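Local coordinates for periplasmic sugar-binding protein (Chloroflexus aurantiacus, PDB 4RXU) that binds D-glucose between its two lobes, probably as the periplasmic solute-binding component of an ABC-type sugar transporter, at residues L171-A176 against D209-I214. Sequence-based numbering, arbitrary orientation.
Sequences LFFEGA and DEMAKI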
loop_
_atom_site.group_PDB
_atom_site.type_symbol
_atom_site.label_atom_id
_atom_site.label_comp_id
_atom_site.label_asym_id
_atom_site.label_seq_id
_atom_site.Cartn_x
_atom_site.Cartn_y
_atom_site.Cartn_z
ATOM N N LEU A 171 -8.648 -0.559 1.887
ATOM C CA LEU A 171 -8.267 -0.419 3.311
ATOM C C LEU A 171 -7.606 0.934 3.570
ATOM O O LEU A 171 -7.924 1.615 4.548
ATOM C CB LEU A 171 -7.349 -1.560 3.783
ATOM C CG LEU A 171 -8.013 -2.943 3.735
ATOM C CD1 LEU A 171 -7.034 -4.091 3.997
ATOM C CD2 LEU A 171 -9.159 -2.982 4.735
ATOM N N PHE A 172 -6.698 1.344 2.700
ATOM C CA PHE A 172 -6.056 2.634 2.888
ATOM C C PHE A 172 -7.105 3.741 2.801
ATOM O O PHE A 172 -7.060 4.712 3.539
ATOM C CB PHE A 172 -5.009 2.915 1.825
ATOM C CG PHE A 172 -3.893 1.918 1.746
ATOM C CD1 PHE A 172 -3.284 1.362 2.869
ATOM C CD2 PHE A 172 -3.406 1.587 0.502
ATOM C CE1 PHE A 172 -2.243 0.443 2.730
ATOM C CE2 PHE A 172 -2.365 0.703 0.363
ATOM C CZ PHE A 172 -1.783 0.123 1.468
ATOM N N PHE A 173 -8.028 3.612 1.852
ATOM C CA PHE A 173 -9.025 4.647 1.698
ATOM C C PHE A 173 -9.949 4.677 2.931
ATOM O O PHE A 173 -10.297 5.756 3.445
ATOM C CB PHE A 173 -9.864 4.480 0.451
ATOM C CG PHE A 173 -10.777 5.632 0.238
ATOM C CD1 PHE A 173 -10.307 6.811 -0.303
ATOM C CD2 PHE A 173 -12.085 5.570 0.700
ATOM C CE1 PHE A 173 -11.154 7.905 -0.429
ATOM C CE2 PHE A 173 -12.923 6.633 0.568
ATOM C CZ PHE A 173 -12.454 7.808 0.034
ATOM N N GLU A 174 -10.375 3.508 3.385
ATOM C CA GLU A 174 -11.256 3.463 4.550
ATOM C C GLU A 174 -10.575 4.122 5.757
ATOM O O GLU A 174 -11.198 4.881 6.488
ATOM C CB GLU A 174 -11.650 2.021 4.895
ATOM C CG GLU A 174 -12.503 1.927 6.163
ATOM C CD GLU A 174 -12.896 0.510 6.539
ATOM O OE1 GLU A 174 -12.760 -0.421 5.708
ATOM O OE2 GLU A 174 -13.376 0.328 7.677
ATOM N N GLY A 175 -9.325 3.755 6.017
ATOM C CA GLY A 175 -8.619 4.282 7.185
ATOM C C GLY A 175 -8.563 5.802 7.148
ATOM O O GLY A 175 -8.781 6.527 8.179
ATOM N N ALA A 176 -8.312 6.315 5.948
ATOM C CA ALA A 176 -8.273 7.776 5.761
ATOM C C ALA A 176 -9.645 8.415 5.895
ATOM O O ALA A 176 -9.813 9.453 6.537
ATOM C CB ALA A 176 -7.668 8.122 4.404
ATOM N N ASP A 209 -19.078 -0.830 -2.277
ATOM C CA ASP A 209 -19.555 -0.290 -3.557
ATOM C C ASP A 209 -19.514 1.238 -3.537
ATOM O O ASP A 209 -19.216 1.889 -4.550
ATOM C CB ASP A 209 -20.985 -0.747 -3.832
ATOM C CG ASP A 209 -21.070 -2.141 -4.379
ATOM O OD1 ASP A 209 -20.027 -2.788 -4.557
ATOM O OD2 ASP A 209 -22.211 -2.595 -4.614
ATOM N N GLU A 210 -19.837 1.832 -2.386
ATOM C CA GLU A 210 -19.734 3.290 -2.264
ATOM C C GLU A 210 -18.282 3.758 -2.339
ATOM O O GLU A 210 -17.974 4.685 -3.092
ATOM C CB GLU A 210 -20.377 3.801 -0.985
ATOM C CG GLU A 210 -21.887 3.696 -1.002
ATOM C CD GLU A 210 -22.538 3.822 0.372
ATOM O OE1 GLU A 210 -21.843 3.648 1.408
ATOM O OE2 GLU A 210 -23.783 4.033 0.413
ATOM N N MET A 211 -17.396 3.098 -1.585
ATOM C CA MET A 211 -15.971 3.434 -1.662
ATOM C C MET A 211 -15.480 3.285 -3.110
ATOM O O MET A 211 -14.692 4.096 -3.605
ATOM C CB MET A 211 -15.108 2.546 -0.783
ATOM C CG MET A 211 -15.164 2.831 0.691
ATOM S SD MET A 211 -13.846 1.973 1.613
ATOM C CE MET A 211 -14.772 0.520 2.051
ATOM N N ALA A 212 -15.959 2.247 -3.791
ATOM C CA ALA A 212 -15.501 1.973 -5.142
ATOM C C ALA A 212 -15.871 3.097 -6.107
ATOM O O ALA A 212 -15.177 3.327 -7.058
ATOM C CB ALA A 212 -16.042 0.645 -5.629
ATOM N N LYS A 213 -16.995 3.768 -5.875
ATOM C CA LYS A 213 -17.392 4.936 -6.706
ATOM C C LYS A 213 -16.435 6.108 -6.499
ATOM O O LYS A 213 -16.082 6.802 -7.437
ATOM C CB LYS A 213 -18.823 5.406 -6.417
ATOM C CG LYS A 213 -19.878 4.370 -6.764
ATOM C CD LYS A 213 -21.266 4.954 -6.777
ATOM C CE LYS A 213 -21.805 5.106 -5.389
ATOM N NZ LYS A 213 -23.145 5.749 -5.480
ATOM N N ILE A 214 -16.019 6.314 -5.252
ATOM C CA ILE A 214 -15.057 7.366 -4.970
ATOM C C ILE A 214 -13.721 7.012 -5.592
ATOM O O ILE A 214 -13.124 7.827 -6.311
ATOM C CB ILE A 214 -14.889 7.641 -3.453
ATOM C CG1 ILE A 214 -16.224 8.083 -2.836
ATOM C CG2 ILE A 214 -13.823 8.708 -3.228
ATOM C CD1 ILE A 214 -16.168 8.092 -1.320
#
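The ring of Phe173 meets Met211 at its edge: SD lies close to the ring plane, 82° off the normal and 5.5 Å from the ring centroid, a Met-aromatic contact in which the polarisable sulfur faces ring hydrogens. The same sulfur sits 4.1 Å from CD2 of Phe173. Ile214 approaches the ring obliquely, its side chain crossing that of Phe173 at about a right angle; CG2 of Ile214 reaches CZ of Phe173 at 3.7 Å, and CD1 lies near both CZ and CE2, so this beta-branched residue offers two methyls to one ring. With CG of Phe173 turned anti to the backbone N (chi1 -174°), the ring reaches between the helices, against Met211 and Ile214. Unbranched and flexible, Met211 bends at chi3, and its sulfur also rests 3.9 Å from CB of Glu174. Glu174 thus lends only its aliphatic base, while its extended chain carries OE2 to a salt bridge with Lys178. Cutting Phe173 back to an alanine is likely to strip the sulfur of this ring edge and open a gap beside the branches of Ile214. Neighbouring Phe172 touches the bound glucose, whereas the side chain of Phe173 lies about 12 Å from it. Segments 171-176 and 209-214 thus cross nearly perpendicularly, at 95° with axes 10.9 Å apart, through buried apolar side chains in one of the two alpha/beta lobes of a periplasmic binding protein fold.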